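Local coordinates for protein putative epimerase (Burkholderia cenocepacia, PDB 4LW8) that probably binds a nicotinamide dinucleotide and epimerises or otherwise modifies a nucleotide sugar for the lipopolysaccharide O-antigen, at residues I180-P185 with G244-V249; L133-N138 with L165-A170; A204-N209 with R266-V271; T189-S194 with L312-D317; R19-T24 with A41-W46. One frame throughout, in Å; residues are numbered along the deposited sequence. Where two conformers were deposited one is given.

How the contacts relate
Contacts 1, 2 and 5 all reach one large sheet, the Rossmann-type core. Contact 5 pairs its first two strands in chain order, while contact 1 lies about 20 Å away, centre to centre, where strand 180-189 meets strand 246-249. Contacts 1 and 2 adjoin, centres about 9 Å apart, and are tied by a salt bridge from Arg184 NH2 to Glu168 OE1 (2.7 Å). Contacts 3 and 4 lie on the other side of the chain's centre from these two, their own centres about 13 Å apart, and meet where Ile267 packs on Leu312, Arg313 and Val316. Residues 180-185 run on towards 189-194 of contact 4. A buffer molecule, EPE, is bound beside contact 1.

Contact 1. Residues I180-P185 with G244-V249; sequences IVIARP and GETFNV
Strands 180-185 and 246-249 run parallel at 26°, their axes 4.5 Å apart, and five backbone hydrogen bonds join the two segments, beginning with Gly244 N to Ile180 O just before the second strand and ending with Val249 N to Arg184 O. This pair belongs to the large, mostly parallel sheet of the Rossmann-like core. The bond from Arg184 N to Phe247 O is short and nearly straight (2.7 Å, 176° at the hydrogen). On the face bearing Ile182, Arg184, Thr246 and Asn248, Thr246 is wedged between the two side chains of the neighbouring strand: its OG1 lies 3.6 Å from Ile182 CB, while its methyl reaches Arg184. On the face with Ala183, Phe247 and Val249, helix 227-240 covers the strands, and Val181 CG1 comes to 3.9 Å from Phe247 CD1. The straight arginine chain of Arg184 ends at Glu168 and at Tyr140 OH, which also bonds Asn248 OD1. Glu245 pairs with Lys295, and its OE2 is hydrogen-bonded to EPE, probably from the crystallisation liquor. Thr246 CG2 sits over one face of the Arg184 guanidinium, toward its rim, 3.6 Å from NE.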
# COMPACT_ATOMS: atom_id res chain seq x y z
N ILE A 180 7.88 -9.98 -13.71
CA ILE A 180 7.83 -9.94 -12.25
C ILE A 180 6.90 -11.00 -11.70
O ILE A 180 5.74 -11.08 -12.09
CB ILE A 180 7.38 -8.54 -11.74
CG1 ILE A 180 8.43 -7.49 -12.12
CG2 ILE A 180 7.14 -8.55 -10.20
CD1 ILE A 180 7.98 -6.04 -11.91
N VAL A 181 7.43 -11.83 -10.81
CA VAL A 181 6.68 -12.88 -10.14
C VAL A 181 6.65 -12.55 -8.66
O VAL A 181 7.68 -12.17 -8.09
CB VAL A 181 7.31 -14.27 -10.38
CG1 VAL A 181 6.43 -15.36 -9.79
CG2 VAL A 181 7.48 -14.49 -11.88
N ILE A 182 5.47 -12.67 -8.05
CA ILE A 182 5.34 -12.34 -6.64
C ILE A 182 5.06 -13.61 -5.83
O ILE A 182 4.17 -14.39 -6.16
CB ILE A 182 4.21 -11.29 -6.39
CG1 ILE A 182 4.53 -9.95 -7.08
CG2 ILE A 182 4.02 -11.09 -4.88
CD1 ILE A 182 3.37 -8.95 -7.13
N ALA A 183 5.85 -13.84 -4.78
CA ALA A 183 5.61 -14.97 -3.91
C ALA A 183 4.98 -14.49 -2.60
O ALA A 183 5.38 -13.45 -2.06
CB ALA A 183 6.92 -15.75 -3.66
N ARG A 184 3.95 -15.19 -2.13
CA ARG A 184 3.41 -14.94 -0.79
C ARG A 184 3.65 -16.14 0.11
O ARG A 184 2.78 -16.99 0.26
CB ARG A 184 1.90 -14.63 -0.84
CG ARG A 184 1.55 -13.28 -1.41
CD ARG A 184 0.05 -13.17 -1.66
NE ARG A 184 -0.31 -11.85 -2.16
CZ ARG A 184 -1.51 -11.53 -2.63
NH1 ARG A 184 -2.48 -12.44 -2.66
NH2 ARG A 184 -1.74 -10.30 -3.08
N PRO A 185 4.86 -16.23 0.70
CA PRO A 185 5.15 -17.37 1.58
C PRO A 185 4.32 -17.34 2.84
O PRO A 185 4.10 -16.28 3.43
CB PRO A 185 6.64 -17.17 1.92
CG PRO A 185 6.85 -15.66 1.80
CD PRO A 185 6.00 -15.30 0.59
N GLY A 244 3.80 -11.45 -14.04
CA GLY A 244 2.50 -10.87 -13.74
C GLY A 244 1.66 -11.67 -12.76
O GLY A 244 0.54 -11.28 -12.42
N GLU A 245 2.20 -12.79 -12.29
CA GLU A 245 1.43 -13.72 -11.47
C GLU A 245 1.91 -13.77 -10.01
O GLU A 245 3.11 -13.68 -9.74
CB GLU A 245 1.50 -15.12 -12.09
CG GLU A 245 0.84 -15.20 -13.45
CD GLU A 245 -0.64 -14.86 -13.38
OE1 GLU A 245 -1.30 -15.37 -12.46
OE2 GLU A 245 -1.15 -14.07 -14.22
N THR A 246 0.95 -13.91 -9.09
CA THR A 246 1.22 -14.00 -7.65
C THR A 246 0.95 -15.42 -7.15
O THR A 246 -0.03 -16.03 -7.56
CB THR A 246 0.34 -13.00 -6.87
OG1 THR A 246 0.70 -11.66 -7.23
CG2 THR A 246 0.50 -13.17 -5.36
N PHE A 247 1.82 -15.95 -6.30
CA PHE A 247 1.69 -17.34 -5.84
C PHE A 247 1.84 -17.50 -4.33
O PHE A 247 2.84 -17.05 -3.76
CB PHE A 247 2.74 -18.24 -6.52
CG PHE A 247 2.62 -18.32 -8.02
CD1 PHE A 247 3.26 -17.41 -8.83
CD2 PHE A 247 1.89 -19.33 -8.61
CE1 PHE A 247 3.15 -17.49 -10.21
CE2 PHE A 247 1.77 -19.42 -9.99
CZ PHE A 247 2.40 -18.50 -10.79
N ASN A 248 0.87 -18.13 -3.69
CA ASN A 248 1.08 -18.66 -2.35
C ASN A 248 2.23 -19.68 -2.38
O ASN A 248 2.33 -20.48 -3.32
CB ASN A 248 -0.18 -19.36 -1.82
CG ASN A 248 -1.29 -18.39 -1.49
OD1 ASN A 248 -1.07 -17.18 -1.32
ND2 ASN A 248 -2.51 -18.91 -1.39
N VAL A 249 3.08 -19.64 -1.37
CA VAL A 249 4.05 -20.72 -1.16
C VAL A 249 3.83 -21.22 0.27
O VAL A 249 3.99 -20.47 1.23
CB VAL A 249 5.52 -20.25 -1.38
CG1 VAL A 249 6.51 -21.38 -1.11
CG2 VAL A 249 5.69 -19.75 -2.82

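Contact 2. Residues L133-N138 with L165-A170; sequences LASSAN and LAMEYA
Ser135 OG is swung opposite its own backbone N (chi1 -174°), and Glu168 stretches out beyond CG (chi2 -177°), which brings hydroxyl and carboxylate together between the end of strand 130-134 and helix 159-172. Ser135 OG donates to Glu168 OE2 over 2.6 Å, meeting the anti lone pair, the one turned away from OE1. Behind this bond the two side chains also touch through carbon, with Ser135 CB 3.9 Å from Glu168 CG. The other oxygen, OE1, has Arg184 as its partner, so the buried carboxylate is held at both ends. One residue earlier, Met167, in one of its two deposited conformers, bends near its end and lays its methyl against the backbone at the end of the strand: CE is 3.8 Å from Ala134 O, with Ser135 CA and Leu133 CB also close by. Just past the strand, Ser136 OG accepts from Asn138 N at 2.9 Å, an ST turn that folds the chain into the following 3-10 segment. The contact joins helix 159-172 to the C-terminal end of strand 130-134, as in a Rossmann-like alpha/beta layer. Strand 180-189 flanks the strand, helix 103-122 packs on Met167, and Leu165, Ala166, Tyr169 and Ala170 of the helix pack against the second subunit.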
# COMPACT_ATOMS: atom_id res chain seq x y z
N LEU A 133 9.81 -11.42 -6.45
CA LEU A 133 9.72 -10.60 -5.25
C LEU A 133 9.08 -11.40 -4.12
O LEU A 133 8.03 -12.01 -4.30
CB LEU A 133 8.93 -9.33 -5.54
CG LEU A 133 9.39 -8.56 -6.78
CD1 LEU A 133 8.53 -7.35 -7.03
CD2 LEU A 133 10.83 -8.14 -6.67
N ALA A 134 9.71 -11.39 -2.95
CA ALA A 134 9.11 -12.07 -1.81
C ALA A 134 8.17 -11.12 -1.08
O ALA A 134 8.61 -10.21 -0.39
CB ALA A 134 10.21 -12.59 -0.86
N SER A 135 6.87 -11.33 -1.25
CA SER A 135 5.88 -10.67 -0.43
C SER A 135 5.70 -11.53 0.81
O SER A 135 6.66 -12.13 1.31
CB SER A 135 4.56 -10.48 -1.19
OG SER A 135 3.63 -9.71 -0.45
N SER A 136 4.47 -11.59 1.31
CA SER A 136 4.20 -12.38 2.50
C SER A 136 2.74 -12.78 2.57
O SER A 136 1.87 -12.01 2.17
CB SER A 136 4.57 -11.61 3.77
OG SER A 136 4.09 -12.30 4.91
N ALA A 137 2.45 -13.96 3.09
CA ALA A 137 1.06 -14.34 3.32
C ALA A 137 0.41 -13.49 4.42
O ALA A 137 -0.80 -13.58 4.63
CB ALA A 137 0.96 -15.81 3.67
N ASN A 138 1.19 -12.67 5.13
CA ASN A 138 0.63 -11.80 6.16
C ASN A 138 -0.29 -10.75 5.56
O ASN A 138 -1.06 -10.11 6.27
CB ASN A 138 1.75 -11.13 6.98
CG ASN A 138 2.47 -12.10 7.91
OD1 ASN A 138 2.19 -13.29 7.92
ND2 ASN A 138 3.42 -11.57 8.69
N LEU A 165 2.05 -5.57 1.06
CA LEU A 165 0.97 -5.44 0.09
C LEU A 165 1.23 -4.24 -0.82
O LEU A 165 1.05 -4.32 -2.04
CB LEU A 165 -0.38 -5.28 0.79
CG LEU A 165 -1.59 -5.24 -0.13
CD1 LEU A 165 -1.65 -6.54 -0.92
CD2 LEU A 165 -2.91 -4.99 0.65
N ALA A 166 1.65 -3.13 -0.22
CA ALA A 166 1.93 -1.92 -0.97
C ALA A 166 3.08 -2.17 -1.94
O ALA A 166 3.07 -1.68 -3.07
CB ALA A 166 2.25 -0.77 -0.03
N MET A 167 4.07 -2.96 -1.50
CA MET A 167 5.17 -3.34 -2.36
C MET A 167 4.65 -4.04 -3.61
O MET A 167 5.11 -3.77 -4.73
CB MET A 167 6.17 -4.24 -1.62
CG MET A 167 7.35 -4.70 -2.49
SD MET A 167 8.17 -6.21 -1.92
CE MET A 167 6.82 -7.37 -2.18
N GLU A 168 3.68 -4.94 -3.43
CA GLU A 168 3.14 -5.67 -4.57
C GLU A 168 2.56 -4.69 -5.59
O GLU A 168 2.83 -4.81 -6.80
CB GLU A 168 2.07 -6.69 -4.17
CG GLU A 168 2.52 -7.81 -3.21
CD GLU A 168 1.38 -8.81 -2.94
OE1 GLU A 168 0.32 -8.69 -3.58
OE2 GLU A 168 1.54 -9.70 -2.07
N TYR A 169 1.76 -3.74 -5.11
CA TYR A 169 1.11 -2.80 -6.03
C TYR A 169 2.15 -1.89 -6.68
O TYR A 169 2.06 -1.60 -7.87
CB TYR A 169 0.03 -1.97 -5.32
CG TYR A 169 -1.29 -2.71 -5.11
CD1 TYR A 169 -2.14 -2.98 -6.18
CD2 TYR A 169 -1.66 -3.17 -3.84
CE1 TYR A 169 -3.34 -3.65 -5.99
CE2 TYR A 169 -2.83 -3.86 -3.65
CZ TYR A 169 -3.67 -4.10 -4.72
OH TYR A 169 -4.83 -4.77 -4.52
N ALA A 170 3.14 -1.44 -5.90
CA ALA A 170 4.19 -0.58 -6.44
C ALA A 170 4.99 -1.32 -7.51
O ALA A 170 5.35 -0.75 -8.53
CB ALA A 170 5.14 -0.10 -5.32

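Contact 3. Residues A204-N209 with R266-V271; sequences AHYARN and RIAGYV
Ala268, the last residue of helix 257-268, drives its methyl towards the ring of Tyr206 near the end of helix 198-207: CB lies 3.4 Å from Tyr206 CD1, a tight approach from an oblique direction. The C-terminal ends of two helices meet here at the surface, the centre of the contact about 26 Å from that of the chain; helix 198-207 closes with a Schellman motif in which Asn209, at positive phi, is the C-prime residue. Gly269 follows with positive phi (86°) and turns the chain out of its own helix. Tyr270 carries most of the contact from this side. Its backbone O lies in the plane of the Tyr206 ring at the edge, 3.3 Å from CE1, while its side chain folds back over the end of helix 198-207, CG lodged between backbone N and carbonyl carbon (chi1 81°). The two tyrosine rings lean on one another obliquely, planes 48° apart and centroids separated by 5.1 Å, with Tyr206 CE1 over the rim of one face of Tyr270. Asn209 adds its amide oxygen, OD1 standing 3.6 Å from Tyr270 CE1. At Val271 the chain passes the far end of Tyr206, whose OH is hydrogen-bonded to Ser265 OG and Ile272 N. The buried ring is therefore secured at its hydroxyl by residues next to the second segment. Tyr270 OH, which bonds to Ala210 O, comes within 3.1 Å of Asn209 C, resting against the backbone that terminates the first helix.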
# COMPACT_ATOMS: atom_id res chain seq x y z
N ALA A 204 14.89 -23.84 20.54
CA ALA A 204 15.95 -23.40 21.44
C ALA A 204 15.69 -23.87 22.87
O ALA A 204 16.60 -24.32 23.56
CB ALA A 204 16.11 -21.89 21.40
N HIS A 205 14.44 -23.78 23.31
CA HIS A 205 14.10 -24.23 24.65
C HIS A 205 14.30 -25.73 24.80
O HIS A 205 14.94 -26.18 25.75
CB HIS A 205 12.66 -23.86 25.03
CG HIS A 205 12.47 -22.43 25.43
ND1 HIS A 205 12.64 -21.38 24.55
CD2 HIS A 205 12.15 -21.88 26.62
CE1 HIS A 205 12.40 -20.24 25.19
NE2 HIS A 205 12.11 -20.52 26.45
N TYR A 206 13.77 -26.51 23.86
CA TYR A 206 13.89 -27.96 23.97
C TYR A 206 15.34 -28.40 23.82
O TYR A 206 15.78 -29.35 24.47
CB TYR A 206 13.03 -28.66 22.93
CG TYR A 206 11.65 -29.06 23.42
CD1 TYR A 206 11.47 -30.21 24.19
CD2 TYR A 206 10.53 -28.31 23.09
CE1 TYR A 206 10.21 -30.59 24.63
CE2 TYR A 206 9.26 -28.68 23.52
CZ TYR A 206 9.11 -29.82 24.29
OH TYR A 206 7.86 -30.19 24.72
N ALA A 207 16.10 -27.69 22.99
CA ALA A 207 17.48 -28.08 22.71
C ALA A 207 18.35 -28.00 23.95
O ALA A 207 19.28 -28.79 24.11
CB ALA A 207 18.06 -27.20 21.59
N ARG A 208 18.07 -27.03 24.82
CA ARG A 208 18.84 -26.86 26.05
C ARG A 208 18.08 -27.46 27.25
O ARG A 208 18.37 -27.14 28.41
CB ARG A 208 19.14 -25.38 26.30
CG ARG A 208 17.93 -24.56 26.65
CD ARG A 208 18.24 -23.08 26.77
NE ARG A 208 17.13 -22.40 27.43
CZ ARG A 208 16.32 -21.51 26.86
NH1 ARG A 208 16.50 -21.15 25.59
NH2 ARG A 208 15.34 -20.98 27.58
N ASN A 209 17.10 -28.31 26.97
CA ASN A 209 16.29 -28.96 27.99
C ASN A 209 15.66 -27.99 28.99
O ASN A 209 15.65 -28.25 30.19
CB ASN A 209 17.14 -29.98 28.77
CG ASN A 209 17.68 -31.07 27.88
OD1 ASN A 209 16.93 -31.84 27.28
ND2 ASN A 209 19.01 -31.14 27.77
N ARG A 266 8.60 -35.62 21.60
CA ARG A 266 9.03 -36.93 21.11
C ARG A 266 10.51 -36.89 20.72
O ARG A 266 11.25 -37.83 21.00
CB ARG A 266 8.18 -37.37 19.91
N ILE A 267 10.92 -35.78 20.12
CA ILE A 267 12.31 -35.60 19.69
C ILE A 267 13.27 -35.45 20.89
O ILE A 267 14.33 -36.07 20.92
CB ILE A 267 12.45 -34.37 18.78
CG1 ILE A 267 11.75 -34.62 17.44
CG2 ILE A 267 13.92 -34.03 18.54
CD1 ILE A 267 11.51 -33.35 16.62
N ALA A 268 12.88 -34.62 21.85
CA ALA A 268 13.74 -34.31 23.00
C ALA A 268 13.62 -35.34 24.12
O ALA A 268 14.50 -35.45 24.96
CB ALA A 268 13.41 -32.93 23.53
N GLY A 269 12.51 -36.06 24.15
CA GLY A 269 12.33 -37.12 25.13
C GLY A 269 11.77 -36.62 26.45
O GLY A 269 11.90 -37.30 27.46
N TYR A 270 11.17 -35.44 26.46
CA TYR A 270 10.50 -34.93 27.65
C TYR A 270 9.45 -33.90 27.24
O TYR A 270 9.47 -33.38 26.13
CB TYR A 270 11.51 -34.31 28.63
CG TYR A 270 11.94 -32.90 28.30
CD1 TYR A 270 12.94 -32.65 27.38
CD2 TYR A 270 11.35 -31.80 28.93
CE1 TYR A 270 13.35 -31.37 27.08
CE2 TYR A 270 11.75 -30.50 28.63
CZ TYR A 270 12.75 -30.29 27.70
OH TYR A 270 13.16 -29.01 27.39
N VAL A 271 8.55 -33.59 28.16
CA VAL A 271 7.47 -32.66 27.87
C VAL A 271 7.75 -31.34 28.58
O VAL A 271 7.86 -31.30 29.81
CB VAL A 271 6.10 -33.23 28.31
CG1 VAL A 271 4.99 -32.22 28.14
CG2 VAL A 271 5.81 -34.53 27.56

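Contact 4. Residues T189-S194 with L312-D317; sequences TGVGQS and LRWMVD
Val191 and Trp314 form a CH-pi contact at the heart of this join, where the loop after strand 180-189 makes a type II beta turn (Gly190 to Gln193) and lies against helix 308-321 near the C-terminus. Val191 CG2 stands over the five-membered ring, 3.5 Å from its centroid and 16° off the normal. A chi1 of 174° at Trp314 sets CG trans to the main-chain nitrogen and carries the indole out from the helix to the loop. Arg228 makes a cation-pi contact with the same indole.

Gly190 CA nestles against the six-membered ring, packing 3.4 Å from Trp314 CZ3. Met315 meets the start of the turn and the residue before it: SD is 3.7 Å from Gly190 CA, and the bend at chi3 (63°) turns its methyl to Thr189. Val203 of helix 198-207 also packs on Met315.

Polar bonds hold the loop itself in shape. The turn is closed by a weak backbone bond from Gln193 N to Gly190 O. Thr189 OG1 donates to Gln193 OE1 across the loop at 2.6 Å, approaching from above the carbonyl plane, and Gln193 NE2 is bonded to Tyr188 O. Val191 O takes hydrogen bonds from Tyr33 OH and Arg32 NH2, which link the loop to helix 29-40. At the methionine's end, Met315 CE rests 3.4 Å from Thr189 OG1.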
# COMPACT_ATOMS: atom_id res chain seq x y z
N THR A 189 10.46 -21.92 8.43
CA THR A 189 11.52 -21.91 9.41
C THR A 189 12.58 -22.92 9.03
O THR A 189 12.47 -23.60 8.01
CB THR A 189 10.97 -22.20 10.83
OG1 THR A 189 11.98 -21.87 11.80
CG2 THR A 189 10.59 -23.68 10.98
N GLY A 190 13.64 -23.00 9.83
CA GLY A 190 14.73 -23.91 9.54
C GLY A 190 15.97 -23.46 10.27
O GLY A 190 15.93 -22.47 11.01
N VAL A 191 17.07 -24.18 10.07
CA VAL A 191 18.33 -23.87 10.75
C VAL A 191 18.83 -22.48 10.35
O VAL A 191 18.97 -22.18 9.16
CB VAL A 191 19.41 -24.93 10.45
CG1 VAL A 191 20.80 -24.49 10.93
CG2 VAL A 191 19.02 -26.26 11.07
N GLY A 192 19.10 -21.64 11.35
CA GLY A 192 19.61 -20.30 11.12
C GLY A 192 18.61 -19.16 11.34
O GLY A 192 18.99 -18.00 11.39
N GLN A 193 17.33 -19.48 11.46
CA GLN A 193 16.33 -18.43 11.73
C GLN A 193 16.41 -17.97 13.19
O GLN A 193 16.57 -18.79 14.09
CB GLN A 193 14.93 -18.94 11.40
CG GLN A 193 13.84 -17.88 11.52
CD GLN A 193 12.50 -18.40 11.05
OE1 GLN A 193 11.90 -19.30 11.66
NE2 GLN A 193 12.02 -17.86 9.94
N SER A 194 16.28 -16.67 13.45
CA SER A 194 16.45 -16.17 14.82
C SER A 194 15.32 -16.62 15.74
O SER A 194 14.22 -16.93 15.27
CB SER A 194 16.55 -14.65 14.84
OG SER A 194 15.26 -14.06 14.73
N LEU A 312 11.89 -29.98 12.30
CA LEU A 312 12.15 -29.67 13.70
C LEU A 312 13.34 -30.46 14.23
O LEU A 312 14.13 -29.94 15.02
CB LEU A 312 10.89 -29.93 14.54
CG LEU A 312 9.71 -28.97 14.32
CD1 LEU A 312 8.44 -29.49 14.98
CD2 LEU A 312 10.05 -27.58 14.84
N ARG A 313 13.48 -31.71 13.81
CA ARG A 313 14.60 -32.54 14.27
C ARG A 313 15.90 -31.97 13.73
O ARG A 313 16.91 -31.90 14.43
CB ARG A 313 14.44 -34.00 13.83
CG ARG A 313 15.46 -34.93 14.48
CD ARG A 313 15.26 -36.39 14.09
NE ARG A 313 14.04 -36.96 14.66
CZ ARG A 313 13.94 -37.44 15.90
NH1 ARG A 313 14.98 -37.40 16.73
NH2 ARG A 313 12.79 -37.96 16.33
N TRP A 314 15.85 -31.55 12.47
CA TRP A 314 16.95 -30.89 11.80
C TRP A 314 17.43 -29.70 12.63
O TRP A 314 18.63 -29.56 12.90
CB TRP A 314 16.49 -30.44 10.41
CG TRP A 314 17.45 -29.61 9.62
CD1 TRP A 314 18.78 -29.85 9.39
CD2 TRP A 314 17.13 -28.43 8.87
NE1 TRP A 314 19.31 -28.87 8.58
CE2 TRP A 314 18.31 -28.00 8.23
CE3 TRP A 314 15.95 -27.70 8.68
CZ2 TRP A 314 18.36 -26.85 7.43
CZ3 TRP A 314 16.00 -26.56 7.87
CH2 TRP A 314 17.19 -26.15 7.27
N MET A 315 16.49 -28.87 13.08
CA MET A 315 16.80 -27.67 13.87
C MET A 315 17.31 -28.02 15.28
O MET A 315 18.26 -27.40 15.77
CB MET A 315 15.55 -26.77 13.96
CG MET A 315 15.10 -26.23 12.59
SD MET A 315 13.45 -25.49 12.59
CE MET A 315 13.66 -24.10 13.70
N VAL A 316 16.68 -28.98 15.95
CA VAL A 316 17.12 -29.40 17.28
C VAL A 316 18.55 -29.93 17.20
O VAL A 316 19.41 -29.55 17.99
CB VAL A 316 16.21 -30.48 17.90
CG1 VAL A 316 16.88 -31.10 19.13
CG2 VAL A 316 14.85 -29.87 18.28
N ASP A 317 18.81 -30.81 16.23
CA ASP A 317 20.13 -31.39 16.06
C ASP A 317 21.19 -30.31 15.82
O ASP A 317 22.28 -30.38 16.36
CB ASP A 317 20.14 -32.39 14.90
CG ASP A 317 19.37 -33.66 15.22
OD1 ASP A 317 19.10 -33.93 16.41
OD2 ASP A 317 19.05 -34.41 14.27

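Contact 5. Residues R19-T24 with A41-W46; sequences RRAFVT and AGYDVW
Arg20, Ala21 and Phe22 pair with Asp44, Val45 and Trp46 in the first beta-alpha-beta unit of the Rossmann-like fold, strands 20-24 and 44-49 being parallel neighbours joined through helix 29-40. Four backbone hydrogen bonds form the ladder, with Arg19 and Val23 as its outer partners: Asp44 N to Arg19 O, Ala21 N to Asp44 O, Trp46 N to Ala21 O and Val23 N to Trp46 O. The third is among the shortest at 2.7 Å. Gly42, in a Schellman motif, ends the crossover helix and sends the chain into the second strand.

Apolar contacts lie on both faces. Ala21 CB meets Tyr43 CD1 at 3.9 Å on the side covered by helix 29-40, where Leu38 touches Tyr43, Val23 and Val45. On the reverse face Phe22 and Trp46 cross at about a right angle, with Trp46 CB at the edge of the Phe22 ring.

Charged and flat groups make the remaining contacts. Tyr43 OH lies over the centre of one face of the Arg19 guanidinium, 3.3 Å from CZ, although that arginine is poorly ordered; its NH2 pairs with Asp87. Water 1 joins Arg19 NH1 to Ala41 O. Trp46 NE1 donates to Asp44 OD2, a carboxylate that also forms a salt bridge with Arg16. Arg20 runs alongside Asp44 without a direct bond, and water 2 spans the gap from Arg20 NE to Asp44 OD2. The Arg20 guanidinium, bonded to Ala84 O, has Trp46 CZ2 over one face, toward its rim, the planes 31° apart and NH1 3.4 Å from Trp46 CZ2.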
# COMPACT_ATOMS: atom_id res chain seq x y z
N ARG A 19 26.17 -17.41 -16.25
CA ARG A 19 24.79 -17.05 -15.92
C ARG A 19 24.67 -16.57 -14.47
O ARG A 19 25.04 -17.28 -13.54
CB ARG A 19 23.86 -18.24 -16.16
CG ARG A 19 22.40 -17.89 -16.09
CD ARG A 19 21.54 -19.08 -16.49
NE ARG A 19 20.17 -18.67 -16.82
CZ ARG A 19 19.13 -19.49 -16.80
NH1 ARG A 19 19.28 -20.76 -16.45
NH2 ARG A 19 17.92 -19.03 -17.12
N ARG A 20 24.14 -15.37 -14.28
CA ARG A 20 24.19 -14.75 -12.97
C ARG A 20 22.83 -14.58 -12.30
O ARG A 20 21.81 -14.31 -12.95
CB ARG A 20 24.89 -13.40 -13.07
CG ARG A 20 26.36 -13.51 -13.48
CD ARG A 20 26.84 -12.19 -14.01
NE ARG A 20 28.26 -12.14 -14.29
CZ ARG A 20 28.94 -11.00 -14.29
NH1 ARG A 20 28.30 -9.88 -13.99
NH2 ARG A 20 30.24 -10.97 -14.55
N ALA A 21 22.82 -14.76 -10.99
CA ALA A 21 21.66 -14.42 -10.18
C ALA A 21 22.04 -13.30 -9.24
O ALA A 21 23.21 -13.18 -8.85
CB ALA A 21 21.16 -15.61 -9.41
N PHE A 22 21.05 -12.48 -8.89
CA PHE A 22 21.24 -11.35 -7.99
C PHE A 22 20.18 -11.43 -6.89
O PHE A 22 18.98 -11.42 -7.17
CB PHE A 22 21.15 -10.04 -8.77
CG PHE A 22 21.42 -8.80 -7.96
CD1 PHE A 22 22.68 -8.56 -7.43
CD2 PHE A 22 20.41 -7.86 -7.75
CE1 PHE A 22 22.93 -7.41 -6.70
CE2 PHE A 22 20.65 -6.71 -7.01
CZ PHE A 22 21.92 -6.48 -6.49
N VAL A 23 20.62 -11.56 -5.65
CA VAL A 23 19.71 -11.77 -4.52
C VAL A 23 19.88 -10.67 -3.49
O VAL A 23 20.94 -10.54 -2.92
CB VAL A 23 19.96 -13.12 -3.82
CG1 VAL A 23 18.97 -13.32 -2.68
CG2 VAL A 23 19.89 -14.29 -4.86
N THR A 24 18.84 -9.88 -3.25
CA THR A 24 18.93 -8.91 -2.17
C THR A 24 18.77 -9.62 -0.82
O THR A 24 18.02 -10.59 -0.72
CB THR A 24 17.90 -7.80 -2.30
OG1 THR A 24 16.57 -8.35 -2.20
CG2 THR A 24 18.07 -7.06 -3.64
N ALA A 41 21.46 -24.91 -9.41
CA ALA A 41 20.80 -24.77 -10.71
C ALA A 41 21.75 -24.15 -11.73
O ALA A 41 21.35 -23.89 -12.87
CB ALA A 41 19.55 -23.93 -10.57
N GLY A 42 22.98 -23.89 -11.30
CA GLY A 42 24.04 -23.44 -12.20
C GLY A 42 24.31 -21.95 -12.28
O GLY A 42 25.05 -21.53 -13.17
N TYR A 43 23.74 -21.15 -11.38
CA TYR A 43 23.97 -19.70 -11.41
C TYR A 43 25.25 -19.27 -10.68
O TYR A 43 25.67 -19.90 -9.71
CB TYR A 43 22.80 -18.94 -10.78
CG TYR A 43 21.51 -18.94 -11.57
CD1 TYR A 43 21.22 -17.93 -12.49
CD2 TYR A 43 20.56 -19.95 -11.38
CE1 TYR A 43 20.03 -17.93 -13.21
CE2 TYR A 43 19.36 -19.95 -12.09
CZ TYR A 43 19.11 -18.95 -13.01
OH TYR A 43 17.93 -18.96 -13.72
N ASP A 44 25.85 -18.19 -11.15
CA ASP A 44 26.83 -17.43 -10.37
C ASP A 44 26.04 -16.48 -9.50
O ASP A 44 25.40 -15.55 -10.00
CB ASP A 44 27.81 -16.68 -11.29
CG ASP A 44 28.86 -15.89 -10.52
OD1 ASP A 44 29.10 -16.16 -9.32
OD2 ASP A 44 29.47 -14.97 -11.13
N VAL A 45 26.05 -16.70 -8.19
CA VAL A 45 25.19 -15.94 -7.29
C VAL A 45 25.86 -14.68 -6.78
O VAL A 45 26.92 -14.75 -6.15
CB VAL A 45 24.73 -16.81 -6.10
CG1 VAL A 45 23.87 -16.00 -5.13
CG2 VAL A 45 23.96 -18.01 -6.60
N TRP A 46 25.26 -13.53 -7.10
CA TRP A 46 25.64 -12.22 -6.55
C TRP A 46 24.54 -11.77 -5.59
O TRP A 46 23.42 -12.25 -5.67
CB TRP A 46 25.80 -11.15 -7.63
CG TRP A 46 26.86 -11.39 -8.66
CD1 TRP A 46 27.14 -12.57 -9.30
CD2 TRP A 46 27.76 -10.42 -9.19
NE1 TRP A 46 28.17 -12.40 -10.18
CE2 TRP A 46 28.57 -11.08 -10.14
CE3 TRP A 46 27.97 -9.06 -8.95
CZ2 TRP A 46 29.58 -10.43 -10.86
CZ3 TRP A 46 28.97 -8.41 -9.66
CH2 TRP A 46 29.75 -9.10 -10.60
O HOH W 1 21.42 -21.97 -15.05
O HOH W 2 29.54 -14.65 -13.89